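Local coordinates for putative glucoamylase (Bacteroides caccae ATCC 43185, PDB 4QT9), which is a putative glucoamylase with an alpha/alpha toroid fold that probably hydrolyses glycosidic bonds in glucose-containing carbohydrates, at residues D174-W177 with Y178-G181; P192-G195 with W196-D199; A226-H229 with D230-Q234; P260-W263 with A264-F268; C281-Y284 with F285-M288. All blocks are in the same frame, centred on the assembly; numbering follows the deposited sequence. Where two conformers were deposited one is given.

Contact 1 of 5, residues D174-W177 with Y178-G181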
loop_
_atom_site.group_PDB
_atom_site.type_symbol
_atom_site.label_atom_id
_atom_site.label_comp_id
_atom_site.label_asym_id
_atom_site.label_seq_id
_atom_site.Cartn_x
_atom_site.Cartn_y
_atom_site.Cartn_z
ATOM N N ASP A 174 -2.381 15.003 13.344
ATOM C CA ASP A 174 -2.176 14.858 14.793
ATOM C C ASP A 174 -2.130 13.365 15.179
ATOM O O ASP A 174 -3.124 12.814 15.686
ATOM C CB ASP A 174 -3.246 15.618 15.598
ATOM C CG ASP A 174 -2.949 15.757 17.103
ATOM O OD1 ASP A 174 -2.049 15.045 17.609
ATOM O OD2 ASP A 174 -3.617 16.565 17.765
ATOM N N TRP A 175 -0.963 12.714 14.939
ATOM C CA TRP A 175 -0.795 11.277 15.246
ATOM C C TRP A 175 -1.015 11.026 16.744
ATOM O O TRP A 175 -1.657 10.043 17.122
ATOM C CB TRP A 175 0.603 10.760 14.829
ATOM C CG TRP A 175 0.998 11.129 13.433
ATOM C CD1 TRP A 175 1.658 12.255 13.037
ATOM C CD2 TRP A 175 0.673 10.405 12.229
ATOM N NE1 TRP A 175 1.821 12.253 11.667
ATOM C CE2 TRP A 175 1.227 11.126 11.147
ATOM C CE3 TRP A 175 0.023 9.181 11.967
ATOM C CZ2 TRP A 175 1.103 10.689 9.812
ATOM C CZ3 TRP A 175 -0.111 8.755 10.646
ATOM C CH2 TRP A 175 0.455 9.484 9.593
ATOM N N ASP A 176 -0.518 11.958 17.588
ATOM C CA ASP A 176 -0.579 11.848 19.035
ATOM C C ASP A 176 -2.023 11.783 19.537
ATOM O O ASP A 176 -2.274 11.107 20.530
ATOM C CB ASP A 176 0.188 13.007 19.688
ATOM C CG ASP A 176 0.251 12.916 21.190
ATOM O OD1 ASP A 176 1.167 12.233 21.706
ATOM O OD2 ASP A 176 -0.608 13.540 21.856
ATOM N N TRP A 177 -2.959 12.460 18.876
ATOM C CA TRP A 177 -4.375 12.383 19.262
ATOM C C TRP A 177 -4.873 10.926 19.288
ATOM O O TRP A 177 -5.655 10.560 20.154
ATOM C CB TRP A 177 -5.256 13.199 18.288
ATOM C CG TRP A 177 -6.724 13.005 18.516
ATOM C CD1 TRP A 177 -7.534 12.104 17.892
ATOM C CD2 TRP A 177 -7.497 13.569 19.580
ATOM N NE1 TRP A 177 -8.788 12.124 18.460
ATOM C CE2 TRP A 177 -8.802 13.040 19.478
ATOM C CE3 TRP A 177 -7.233 14.537 20.568
ATOM C CZ2 TRP A 177 -9.838 13.430 20.331
ATOM C CZ3 TRP A 177 -8.268 14.941 21.406
ATOM C CH2 TRP A 177 -9.548 14.376 21.296
ATOM N N TYR A 178 -4.437 10.115 18.323
ATOM C CA TYR A 178 -4.873 8.745 18.131
ATOM C C TYR A 178 -4.279 7.774 19.170
ATOM O O TYR A 178 -4.514 6.582 19.084
ATOM C CB TYR A 178 -4.593 8.327 16.683
ATOM C CG TYR A 178 -5.580 8.970 15.716
ATOM C CD1 TYR A 178 -5.456 10.308 15.349
ATOM C CD2 TYR A 178 -6.652 8.248 15.195
ATOM C CE1 TYR A 178 -6.404 10.927 14.529
ATOM C CE2 TYR A 178 -7.592 8.851 14.358
ATOM C CZ TYR A 178 -7.483 10.205 14.059
ATOM O OH TYR A 178 -8.394 10.823 13.231
ATOM N N ARG A 179 -3.600 8.299 20.217
ATOM C CA ARG A 179 -3.134 7.511 21.342
ATOM C C ARG A 179 -4.261 7.427 22.376
ATOM O O ARG A 179 -4.056 6.840 23.442
ATOM C CB ARG A 179 -1.883 8.129 21.992
ATOM C CG ARG A 179 -0.608 8.139 21.160
ATOM C CD ARG A 179 0.424 9.012 21.860
ATOM N NE ARG A 179 0.820 8.476 23.169
ATOM C CZ ARG A 179 1.423 9.180 24.118
ATOM N NH1 ARG A 179 1.685 10.465 23.934
ATOM N NH2 ARG A 179 1.759 8.604 25.269
ATOM N N LYS A 180 -5.426 8.092 22.099
ATOM C CA LYS A 180 -6.631 8.097 22.953
ATOM C C LYS A 180 -6.275 8.544 24.390
ATOM O O LYS A 180 -6.300 7.744 25.323
ATOM C CB LYS A 180 -7.299 6.699 22.935
ATOM C CG LYS A 180 -8.617 6.594 23.696
ATOM C CD LYS A 180 -9.173 5.165 23.636
ATOM C CE LYS A 180 -10.288 4.990 24.627
ATOM N NZ LYS A 180 -10.925 3.660 24.492
ATOM N N GLY A 181 -5.895 9.806 24.536
ATOM C CA GLY A 181 -5.530 10.372 25.834
ATOM C C GLY A 181 -4.204 9.911 26.428
ATOM O O GLY A 181 -4.077 9.860 27.652
HETATM O O HOH W 1 -3.824 11.268 23.182
HETATM O O HOH W 2 -7.067 11.698 22.517
#

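Contact 2 of 5, residues P192-G195 with W196-D199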
loop_
_atom_site.group_PDB
_atom_site.type_symbol
_atom_site.label_atom_id
_atom_site.label_comp_id
_atom_site.label_asym_id
_atom_site.label_seq_id
_atom_site.Cartn_x
_atom_site.Cartn_y
_atom_site.Cartn_z
ATOM N N PRO A 192 -16.011 11.779 15.065
ATOM C CA PRO A 192 -16.583 12.920 15.811
ATOM C C PRO A 192 -17.927 12.586 16.471
ATOM O O PRO A 192 -18.295 13.260 17.424
ATOM C CB PRO A 192 -16.764 14.017 14.748
ATOM C CG PRO A 192 -16.186 13.475 13.492
ATOM C CD PRO A 192 -16.061 11.997 13.607
ATOM N N THR A 193 -18.638 11.543 15.981
ATOM C CA THR A 193 -19.949 11.126 16.483
ATOM C C THR A 193 -19.830 9.929 17.439
ATOM O O THR A 193 -20.443 9.925 18.507
ATOM C CB THR A 193 -20.861 10.802 15.279
ATOM O OG1 THR A 193 -21.010 11.987 14.500
ATOM C CG2 THR A 193 -22.240 10.281 15.686
ATOM N N TYR A 194 -19.072 8.910 17.038
ATOM C CA TYR A 194 -18.952 7.693 17.833
ATOM C C TYR A 194 -17.673 7.610 18.712
ATOM O O TYR A 194 -17.506 6.612 19.419
ATOM C CB TYR A 194 -19.050 6.471 16.905
ATOM C CG TYR A 194 -20.357 6.407 16.136
ATOM C CD1 TYR A 194 -21.528 5.961 16.746
ATOM C CD2 TYR A 194 -20.422 6.786 14.797
ATOM C CE1 TYR A 194 -22.730 5.894 16.042
ATOM C CE2 TYR A 194 -21.615 6.709 14.079
ATOM C CZ TYR A 194 -22.767 6.269 14.707
ATOM O OH TYR A 194 -23.943 6.187 14.007
ATOM N N GLY A 195 -16.823 8.641 18.690
ATOM C CA GLY A 195 -15.588 8.696 19.471
ATOM C C GLY A 195 -14.613 7.572 19.175
ATOM O O GLY A 195 -14.208 7.383 18.020
ATOM N N TRP A 196 -14.279 6.791 20.223
ATOM C CA TRP A 196 -13.358 5.649 20.160
ATOM C C TRP A 196 -14.084 4.282 20.047
ATOM O O TRP A 196 -13.408 3.262 20.178
ATOM C CB TRP A 196 -12.425 5.645 21.404
ATOM C CG TRP A 196 -11.646 6.925 21.569
ATOM C CD1 TRP A 196 -11.914 7.947 22.440
ATOM C CD2 TRP A 196 -10.549 7.370 20.750
ATOM N NE1 TRP A 196 -11.058 8.997 22.214
ATOM C CE2 TRP A 196 -10.195 8.666 21.194
ATOM C CE3 TRP A 196 -9.836 6.802 19.668
ATOM C CZ2 TRP A 196 -9.161 9.401 20.603
ATOM C CZ3 TRP A 196 -8.801 7.531 19.094
ATOM C CH2 TRP A 196 -8.475 8.812 19.557
ATOM N N GLU A 197 -15.415 4.251 19.750
ATOM C CA GLU A 197 -16.247 3.027 19.694
ATOM C C GLU A 197 -15.733 1.897 18.762
ATOM O O GLU A 197 -16.019 0.724 19.038
ATOM C CB GLU A 197 -17.705 3.345 19.349
ATOM C CG GLU A 197 -18.523 3.616 20.601
ATOM C CD GLU A 197 -19.837 4.350 20.404
ATOM O OE1 GLU A 197 -20.704 3.849 19.650
ATOM O OE2 GLU A 197 -20.012 5.413 21.046
HETATM N N MSE A 198 -14.943 2.218 17.717
HETATM C CA MSE A 198 -14.348 1.177 16.857
HETATM C C MSE A 198 -13.339 0.366 17.662
HETATM O O MSE A 198 -13.142 -0.815 17.394
HETATM C CB MSE A 198 -13.697 1.770 15.601
HETATM C CG MSE A 198 -14.700 2.383 14.623
HETATM SE SE MSE A 198 -15.572 1.058 13.527
HETATM C CE MSE A 198 -16.920 0.372 14.815
ATOM N N ASP A 199 -12.710 1.012 18.656
ATOM C CA ASP A 199 -11.788 0.424 19.635
ATOM C C ASP A 199 -10.821 -0.620 19.019
ATOM O O ASP A 199 -10.877 -1.810 19.357
ATOM C CB ASP A 199 -12.613 -0.204 20.778
ATOM C CG ASP A 199 -11.790 -0.766 21.912
ATOM O OD1 ASP A 199 -10.866 -0.067 22.373
ATOM O OD2 ASP A 199 -12.040 -1.931 22.306
HETATM O O HOH W 3 -14.127 4.934 16.659
#

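Contact 3 of 5, residues A226-H229 with D230-Q234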
loop_
_atom_site.group_PDB
_atom_site.type_symbol
_atom_site.label_atom_id
_atom_site.label_comp_id
_atom_site.label_asym_id
_atom_site.label_seq_id
_atom_site.Cartn_x
_atom_site.Cartn_y
_atom_site.Cartn_z
ATOM N N ALA A 226 7.882 4.886 23.293
ATOM C CA ALA A 226 7.114 3.893 24.072
ATOM C C ALA A 226 5.858 3.428 23.310
ATOM O O ALA A 226 5.450 2.274 23.440
ATOM C CB ALA A 226 6.727 4.469 25.429
ATOM N N VAL A 227 5.281 4.308 22.499
ATOM C CA VAL A 227 4.094 3.998 21.678
ATOM C C VAL A 227 4.431 2.842 20.723
ATOM O O VAL A 227 3.622 1.923 20.602
ATOM C CB VAL A 227 3.549 5.250 20.949
ATOM C CG1 VAL A 227 2.480 4.890 19.909
ATOM C CG2 VAL A 227 3.002 6.249 21.958
ATOM N N TYR A 228 5.640 2.851 20.108
ATOM C CA TYR A 228 6.106 1.765 19.220
ATOM C C TYR A 228 6.495 0.495 20.010
ATOM O O TYR A 228 6.098 -0.584 19.616
ATOM C CB TYR A 228 7.308 2.239 18.382
ATOM C CG TYR A 228 7.937 1.164 17.514
ATOM C CD1 TYR A 228 7.369 0.805 16.296
ATOM C CD2 TYR A 228 9.138 0.563 17.877
ATOM C CE1 TYR A 228 7.948 -0.167 15.488
ATOM C CE2 TYR A 228 9.727 -0.414 17.077
ATOM C CZ TYR A 228 9.116 -0.794 15.893
ATOM O OH TYR A 228 9.674 -1.778 15.110
ATOM N N HIS A 229 7.270 0.618 21.103
ATOM C CA HIS A 229 7.757 -0.516 21.888
ATOM C C HIS A 229 6.652 -1.206 22.709
ATOM O O HIS A 229 6.616 -2.449 22.733
ATOM C CB HIS A 229 8.924 -0.075 22.775
ATOM C CG HIS A 229 10.151 0.214 21.965
ATOM N ND1 HIS A 229 10.819 -0.798 21.276
ATOM C CD2 HIS A 229 10.744 1.388 21.682
ATOM C CE1 HIS A 229 11.798 -0.207 20.617
ATOM N NE2 HIS A 229 11.801 1.106 20.836
ATOM N N ASP A 230 5.742 -0.430 23.344
ATOM C CA ASP A 230 4.632 -1.001 24.134
ATOM C C ASP A 230 3.424 -1.384 23.268
ATOM O O ASP A 230 2.753 -2.358 23.597
ATOM C CB ASP A 230 4.141 -0.025 25.244
ATOM C CG ASP A 230 5.149 0.429 26.299
ATOM O OD1 ASP A 230 6.336 0.023 26.216
ATOM O OD2 ASP A 230 4.751 1.191 27.210
ATOM N N GLY A 231 3.102 -0.582 22.244
ATOM C CA GLY A 231 1.939 -0.784 21.374
ATOM C C GLY A 231 2.156 -1.658 20.163
ATOM O O GLY A 231 1.524 -2.719 20.042
ATOM N N TRP A 232 3.014 -1.222 19.227
ATOM C CA TRP A 232 3.256 -2.055 18.042
ATOM C C TRP A 232 3.949 -3.402 18.371
ATOM O O TRP A 232 3.502 -4.464 17.914
ATOM C CB TRP A 232 4.096 -1.312 17.003
ATOM C CG TRP A 232 4.520 -2.161 15.829
ATOM C CD1 TRP A 232 5.746 -2.718 15.620
ATOM C CD2 TRP A 232 3.714 -2.526 14.691
ATOM N NE1 TRP A 232 5.783 -3.343 14.393
ATOM C CE2 TRP A 232 4.534 -3.277 13.820
ATOM C CE3 TRP A 232 2.362 -2.324 14.340
ATOM C CZ2 TRP A 232 4.050 -3.819 12.607
ATOM C CZ3 TRP A 232 1.883 -2.864 13.145
ATOM C CH2 TRP A 232 2.731 -3.568 12.275
ATOM N N ALA A 233 5.065 -3.343 19.106
ATOM C CA ALA A 233 5.885 -4.502 19.417
ATOM C C ALA A 233 5.429 -5.275 20.662
ATOM O O ALA A 233 5.868 -6.411 20.854
ATOM C CB ALA A 233 7.319 -4.069 19.594
ATOM N N GLN A 234 4.549 -4.669 21.488
ATOM C CA GLN A 234 4.075 -5.226 22.767
ATOM C C GLN A 234 5.260 -5.832 23.573
ATOM O O GLN A 234 5.225 -7.000 23.986
ATOM C CB GLN A 234 2.937 -6.236 22.566
ATOM C CG GLN A 234 1.653 -5.569 22.118
ATOM C CD GLN A 234 0.547 -6.584 22.033
ATOM O OE1 GLN A 234 0.582 -7.485 21.211
ATOM N NE2 GLN A 234 -0.430 -6.504 22.927
HETATM O O HOH W 4 8.602 -4.185 14.267
#

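Contact 4 of 5, residues P260-W263 with A264-F268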
loop_
_atom_site.group_PDB
_atom_site.type_symbol
_atom_site.label_atom_id
_atom_site.label_comp_id
_atom_site.label_asym_id
_atom_site.label_seq_id
_atom_site.Cartn_x
_atom_site.Cartn_y
_atom_site.Cartn_z
ATOM N N PRO A 260 -1.678 -12.332 4.443
ATOM C CA PRO A 260 -1.779 -12.096 2.986
ATOM C C PRO A 260 -0.536 -11.321 2.541
ATOM O O PRO A 260 0.036 -10.541 3.333
ATOM C CB PRO A 260 -3.075 -11.299 2.840
ATOM C CG PRO A 260 -3.291 -10.674 4.148
ATOM C CD PRO A 260 -2.740 -11.615 5.174
ATOM N N LEU A 261 -0.083 -11.571 1.304
ATOM C CA LEU A 261 1.183 -11.021 0.833
ATOM C C LEU A 261 1.268 -9.470 0.856
ATOM O O LEU A 261 2.381 -8.968 1.019
ATOM C CB LEU A 261 1.564 -11.589 -0.550
ATOM C CG LEU A 261 3.078 -11.644 -0.866
ATOM C CD1 LEU A 261 3.922 -11.907 0.360
ATOM C CD2 LEU A 261 3.375 -12.641 -1.952
ATOM N N PHE A 262 0.135 -8.723 0.832
ATOM C CA PHE A 262 0.215 -7.246 0.862
ATOM C C PHE A 262 0.863 -6.718 2.166
ATOM O O PHE A 262 1.390 -5.608 2.172
ATOM C CB PHE A 262 -1.141 -6.567 0.604
ATOM C CG PHE A 262 -2.104 -6.488 1.762
ATOM C CD1 PHE A 262 -3.010 -7.516 2.010
ATOM C CD2 PHE A 262 -2.121 -5.374 2.602
ATOM C CE1 PHE A 262 -3.933 -7.409 3.058
ATOM C CE2 PHE A 262 -3.046 -5.270 3.637
ATOM C CZ PHE A 262 -3.931 -6.287 3.869
ATOM N N TRP A 263 0.872 -7.535 3.242
ATOM C CA TRP A 263 1.486 -7.170 4.534
ATOM C C TRP A 263 3.004 -6.992 4.410
ATOM O O TRP A 263 3.595 -6.326 5.235
ATOM C CB TRP A 263 1.201 -8.232 5.585
ATOM C CG TRP A 263 -0.192 -8.252 6.146
ATOM C CD1 TRP A 263 -1.322 -7.737 5.580
ATOM C CD2 TRP A 263 -0.611 -8.950 7.321
ATOM N NE1 TRP A 263 -2.416 -8.052 6.343
ATOM C CE2 TRP A 263 -2.004 -8.759 7.445
ATOM C CE3 TRP A 263 0.065 -9.683 8.311
ATOM C CZ2 TRP A 263 -2.735 -9.273 8.524
ATOM C CZ3 TRP A 263 -0.666 -10.227 9.352
ATOM C CH2 TRP A 263 -2.053 -10.038 9.442
ATOM N N ALA A 264 3.622 -7.589 3.371
ATOM C CA ALA A 264 5.051 -7.497 3.067
ATOM C C ALA A 264 5.362 -6.333 2.109
ATOM O O ALA A 264 6.532 -6.082 1.815
ATOM C CB ALA A 264 5.513 -8.817 2.445
ATOM N N GLN A 265 4.319 -5.610 1.637
ATOM C CA GLN A 265 4.455 -4.609 0.586
ATOM C C GLN A 265 4.074 -3.187 0.937
ATOM O O GLN A 265 4.848 -2.307 0.583
ATOM C CB GLN A 265 3.625 -5.034 -0.656
ATOM C CG GLN A 265 4.087 -6.428 -1.175
ATOM C CD GLN A 265 3.079 -7.234 -1.964
ATOM O OE1 GLN A 265 1.884 -6.907 -2.049
ATOM N NE2 GLN A 265 3.560 -8.304 -2.591
ATOM N N TYR A 266 2.870 -2.928 1.501
ATOM C CA TYR A 266 2.344 -1.547 1.735
ATOM C C TYR A 266 3.300 -0.640 2.548
ATOM O O TYR A 266 3.541 0.499 2.136
ATOM C CB TYR A 266 0.986 -1.587 2.453
ATOM C CG TYR A 266 -0.220 -2.057 1.670
ATOM C CD1 TYR A 266 -0.084 -2.627 0.404
ATOM C CD2 TYR A 266 -1.513 -1.901 2.183
ATOM C CE1 TYR A 266 -1.197 -3.056 -0.319
ATOM C CE2 TYR A 266 -2.634 -2.293 1.451
ATOM C CZ TYR A 266 -2.465 -2.917 0.228
ATOM O OH TYR A 266 -3.562 -3.377 -0.447
ATOM N N SER A 267 3.855 -1.145 3.681
ATOM C CA SER A 267 4.767 -0.331 4.499
ATOM C C SER A 267 6.169 -0.256 3.890
ATOM O O SER A 267 7.005 0.443 4.438
ATOM C CB SER A 267 4.868 -0.879 5.921
ATOM O OG SER A 267 3.674 -0.605 6.627
ATOM N N PHE A 268 6.426 -0.948 2.765
ATOM C CA PHE A 268 7.758 -0.956 2.163
ATOM C C PHE A 268 7.804 -0.338 0.766
ATOM O O PHE A 268 8.776 -0.542 0.040
ATOM C CB PHE A 268 8.314 -2.393 2.155
ATOM C CG PHE A 268 8.489 -2.889 3.569
ATOM C CD1 PHE A 268 9.451 -2.327 4.411
ATOM C CD2 PHE A 268 7.650 -3.864 4.090
ATOM C CE1 PHE A 268 9.589 -2.769 5.730
ATOM C CE2 PHE A 268 7.796 -4.304 5.406
ATOM C CZ PHE A 268 8.756 -3.749 6.219
HETATM O O HOH W 5 3.274 -3.635 4.822
#

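Contact 5 of 5, residues C281-Y284 with F285-M288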
loop_
_atom_site.group_PDB
_atom_site.type_symbol
_atom_site.label_atom_id
_atom_site.label_comp_id
_atom_site.label_asym_id
_atom_site.label_seq_id
_atom_site.Cartn_x
_atom_site.Cartn_y
_atom_site.Cartn_z
ATOM N N CYS A 281 13.680 -7.346 14.540
ATOM C CA CYS A 281 13.918 -8.084 13.299
ATOM C C CYS A 281 15.333 -7.800 12.780
ATOM O O CYS A 281 15.626 -6.641 12.473
ATOM C CB CYS A 281 12.859 -7.746 12.253
ATOM S SG CYS A 281 12.930 -8.776 10.766
ATOM N N PRO A 282 16.217 -8.830 12.674
ATOM C CA PRO A 282 17.588 -8.584 12.182
ATOM C C PRO A 282 17.650 -8.156 10.702
ATOM O O PRO A 282 18.679 -7.607 10.281
ATOM C CB PRO A 282 18.292 -9.925 12.405
ATOM C CG PRO A 282 17.201 -10.927 12.361
ATOM C CD PRO A 282 16.022 -10.262 12.999
ATOM N N SER A 283 16.550 -8.379 9.927
ATOM C CA SER A 283 16.424 -7.997 8.512
ATOM C C SER A 283 14.966 -8.043 8.049
ATOM O O SER A 283 14.421 -9.135 7.832
ATOM C CB SER A 283 17.270 -8.909 7.611
ATOM O OG SER A 283 17.079 -8.601 6.234
ATOM N N TYR A 284 14.351 -6.862 7.851
ATOM C CA TYR A 284 12.978 -6.770 7.338
ATOM C C TYR A 284 12.934 -7.291 5.889
ATOM O O TYR A 284 11.956 -7.947 5.499
ATOM C CB TYR A 284 12.423 -5.339 7.497
ATOM C CG TYR A 284 11.990 -5.094 8.930
ATOM C CD1 TYR A 284 10.784 -5.600 9.410
ATOM C CD2 TYR A 284 12.837 -4.465 9.837
ATOM C CE1 TYR A 284 10.408 -5.440 10.742
ATOM C CE2 TYR A 284 12.467 -4.290 11.172
ATOM C CZ TYR A 284 11.243 -4.767 11.615
ATOM O OH TYR A 284 10.867 -4.638 12.935
ATOM N N PHE A 285 14.053 -7.139 5.140
ATOM C CA PHE A 285 14.131 -7.680 3.771
ATOM C C PHE A 285 13.956 -9.218 3.748
ATOM O O PHE A 285 13.176 -9.739 2.941
ATOM C CB PHE A 285 15.474 -7.313 3.093
ATOM C CG PHE A 285 15.545 -7.792 1.659
ATOM C CD1 PHE A 285 14.981 -7.044 0.632
ATOM C CD2 PHE A 285 16.108 -9.030 1.348
ATOM C CE1 PHE A 285 15.016 -7.505 -0.690
ATOM C CE2 PHE A 285 16.126 -9.495 0.034
ATOM C CZ PHE A 285 15.594 -8.724 -0.980
ATOM N N HIS A 286 14.713 -9.928 4.615
ATOM C CA HIS A 286 14.667 -11.381 4.654
ATOM C C HIS A 286 13.354 -11.878 5.252
ATOM O O HIS A 286 12.857 -12.889 4.792
ATOM C CB HIS A 286 15.893 -11.950 5.370
ATOM C CG HIS A 286 17.138 -11.783 4.558
ATOM N ND1 HIS A 286 18.044 -10.779 4.828
ATOM C CD2 HIS A 286 17.536 -12.441 3.445
ATOM C CE1 HIS A 286 18.988 -10.891 3.912
ATOM N NE2 HIS A 286 18.728 -11.879 3.060
ATOM N N GLU A 287 12.739 -11.134 6.180
ATOM C CA GLU A 287 11.440 -11.528 6.739
ATOM C C GLU A 287 10.357 -11.501 5.659
ATOM O O GLU A 287 9.617 -12.471 5.502
ATOM C CB GLU A 287 11.037 -10.624 7.937
ATOM C CG GLU A 287 9.723 -11.029 8.603
ATOM C CD GLU A 287 9.645 -12.413 9.239
ATOM O OE1 GLU A 287 10.695 -13.078 9.407
ATOM O OE2 GLU A 287 8.523 -12.807 9.625
HETATM N N MSE A 288 10.319 -10.424 4.883
HETATM C CA MSE A 288 9.338 -10.200 3.815
HETATM C C MSE A 288 9.595 -11.092 2.606
HETATM O O MSE A 288 8.634 -11.494 1.936
HETATM C CB MSE A 288 9.281 -8.718 3.423
HETATM C CG MSE A 288 8.797 -7.802 4.566
HETATM SE SE MSE A 288 7.380 -8.557 5.770
HETATM C CE MSE A 288 8.164 -7.901 7.511
#

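Contact 1 of 5, residues D174-W177 with Y178-G181
Just ahead of the 3-10 turn 176-179, Asp174 O lies at the edge of the Tyr178 ring, near the ring plane and 3.4 Å from CD1. Its carboxylate OD1 also accepts from Trp177 N, an Asx motif in which the donor approaches from above the carboxylate plane. Trp175 O takes the N-H of Tyr178 at 3.0 Å. Asp176 works twice: its O accepts from Arg179 N, and its OD1 forms a salt bridge with Arg179 NH1 at 2.9 Å. The hydrogen bond within it is fairly straight (162°), lies in the guanidinium plane and meets OD1 on the syn side, somewhat out of the carboxylate plane. A bend at chi3 (64°) curls the arginine back to that oxygen, while NE bonds to Gln183 O. Trp177 directs the edge of its indole at the face of Tyr178, an edge-to-face pair with planes at 80° and CD1 3.7 Å from Tyr178 CE1. Its O accepts from Lys180 N at 3.2 Å, and a water donates to this O and accepts from Gly181 N. The whole turn lies in the loop between helix 157-172 and strand 189-190, with Trp175 packed against helices 135-152 and 209-217 and Tyr178 OH bonded to Phe108 O.

Contact 2 of 5, residues P192-G195 with W196-D199
Two linked beta turns make this surface contact, in the loop that runs from strand 189-190 to helix 209-217. The first, type II' from Tyr194 to Glu197, is closed by Glu197 N donating to Tyr194 O at 3.2 Å with an N-H...O angle of 158°. Gly195 occupies its second position with the positive phi (59°) expected of a II' turn. The second turn, type I from Trp196 to Asp199, overlaps it, sharing Trp196 and Glu197, and is closed by Asp199 N on Trp196 O at 2.8 Å. Across the first turn the side chain of Glu197 doubles back over the Tyr194 carbonyl: beyond CG it runs extended and brings OE1 to the edge of the tyrosine ring, 3.7 Å from CD1. Ring and carboxylate are steeply inclined to each other, at 79°. The polar ends are held from elsewhere, Glu197 OE1 by a salt bridge to Lys129 NZ and Tyr194 OH by Gln128 NE2. The Trp196 indole meets the rings of Trp177 and Trp190. One water ties the two turns together, donating to Gly195 O at 2.8 Å and accepting from Met198 N at 3.0 Å.

Contact 3 of 5, residues A226-H229 with D230-Q234
Tyr228 and Trp232, one helical turn apart, lay their rings almost parallel, with planes at 16°, but slid so far apart that they barely overlap. The tyrosine meets the indole with CE1, 3.4 Å from Trp232 CD1. Both side chains leave the helix with CG anti to the backbone N (chi1 175° for Tyr228), and the two cross at a slant. A water joins their polar ends, donating to Tyr228 OH at 2.8 Å and accepting from Trp232 NE1 at 2.9 Å in the plane of the indole. Tyr228 OH is also bonded to Asp278 OD2. His229 has CG beside its backbone N (chi1 -70°), which sets one face of the imidazole against Tyr228 CD2, centred on the ring; its ND1 bonds to Tyr280 OH. The backbone beneath widens into a pi-type turn. Asp230 N still donates to Ala226 O in the alpha-helical manner at 2.7 Å, but the bonds to Val227 O, from Gly231 N and Trp232 N, are weak. Ala233 N then reaches five residues back to Tyr228 O at 3.0 Å, nearly along the C=O axis. Helix 225-232 packs here on helix 209-217: Val227 and Tyr228 touch Tyr212, and Trp232 rests on Tyr212 and Met209.

Contact 4 of 5, residues P260-W263 with A264-F268
Ala264 donates its N-H to Leu261 O at 3.0 Å, continuing the 3-10 turn, and its CB touches Leu261 CD1. The segment 260-268 lies in the loop between strands 247-251 and 276-277, near the centre of the chain, with Leu261 on helix 284-301 and Tyr266 on helix 392-406. Gln265 follows with its N on Phe262 O at 3.0 Å, from well above the carbonyl plane. Its side chain runs back past Leu261, crossing it at about a right angle, and places OE1 3.4 Å from Phe262 CA. The amide NE2 is bonded to Ala343 O and Ser347 OG, which helps set the rotation of the amide. Tyr266 N gives Phe262 O a second bond of 3.1 Å, nearly straight at 168°. The tyrosine ring receives Phe262 CD2 over one face, offset toward the rim and 3.3 Å from CE2, while the two ring planes are inclined at 45°. Phe262 reaches this place because its CG sits between the backbone N and the carbonyl carbon (chi1 80°); Trp263 CD1 lies over the centre of its ring. Ser267 N is linked through a water to Trp263 O. Phe268 N closes back on Gln265 O. Two N-H groups thus grip the single carbonyl of Phe262 in a largely buried setting, which would probably strengthen these bonds.

Contact 5 of 5, residues C281-Y284 with F285-M288
Ser283 OG accepts from His286 N at 3.2 Å, the N-cap bond at the start of helix 284-301. In one of two conformers of the histidine, OG also lies 2.8 Å from His286 ND1, a tentative hydrogen bond in which either atom could be the donor. With OG opposite the serine N about the CA-CB bond (chi1 176°), the hydroxyl faces the first helical turn. The serine carbonyl also serves, with Glu287 N donating to Ser283 O at 3.1 Å. One residue on, Met288 N donates to Tyr284 O at 3.0 Å. Tyr284 and the selenomethionine Met288 run side by side in the same direction, and the bent tail of the latter leaves CE in the ring plane, 4.0 Å from Tyr284 CD1. Cys281 completes this first shell: its CB lies over one face of the tyrosine, offset toward the rim, and its SG touches Glu287 CB at 3.9 Å. In the next shell, Tyr284 OH bonds to Asp278 OD1, and the Glu287 carboxylate bends away to Tyr253 OH and His250 N. The helix start is thereby fastened to strand 247-251, on which Glu287 and Met288 pack through Leu249 and Leu251.

All five contacts are local, in series along the chain; none nests in or crosses another. Contact 1 closes a 3-10 turn after helix 157-172, and contact 2 closes paired beta turns beyond strand 189-190. They touch where Trp196 packs on Trp177 and Lys180. Contact 3 lies on helix 225-232, includes its pi-type turn and reaches back to contact 1 through Val227 against Arg179. Contact 4 turns the chain near the centre of the protein. Contact 5 caps helix 284-301 and meets contact 4 through Met288, packed on Ala264 and Phe268. Asp278 bonds to tyrosines of contacts 3 and 5, joining their helices.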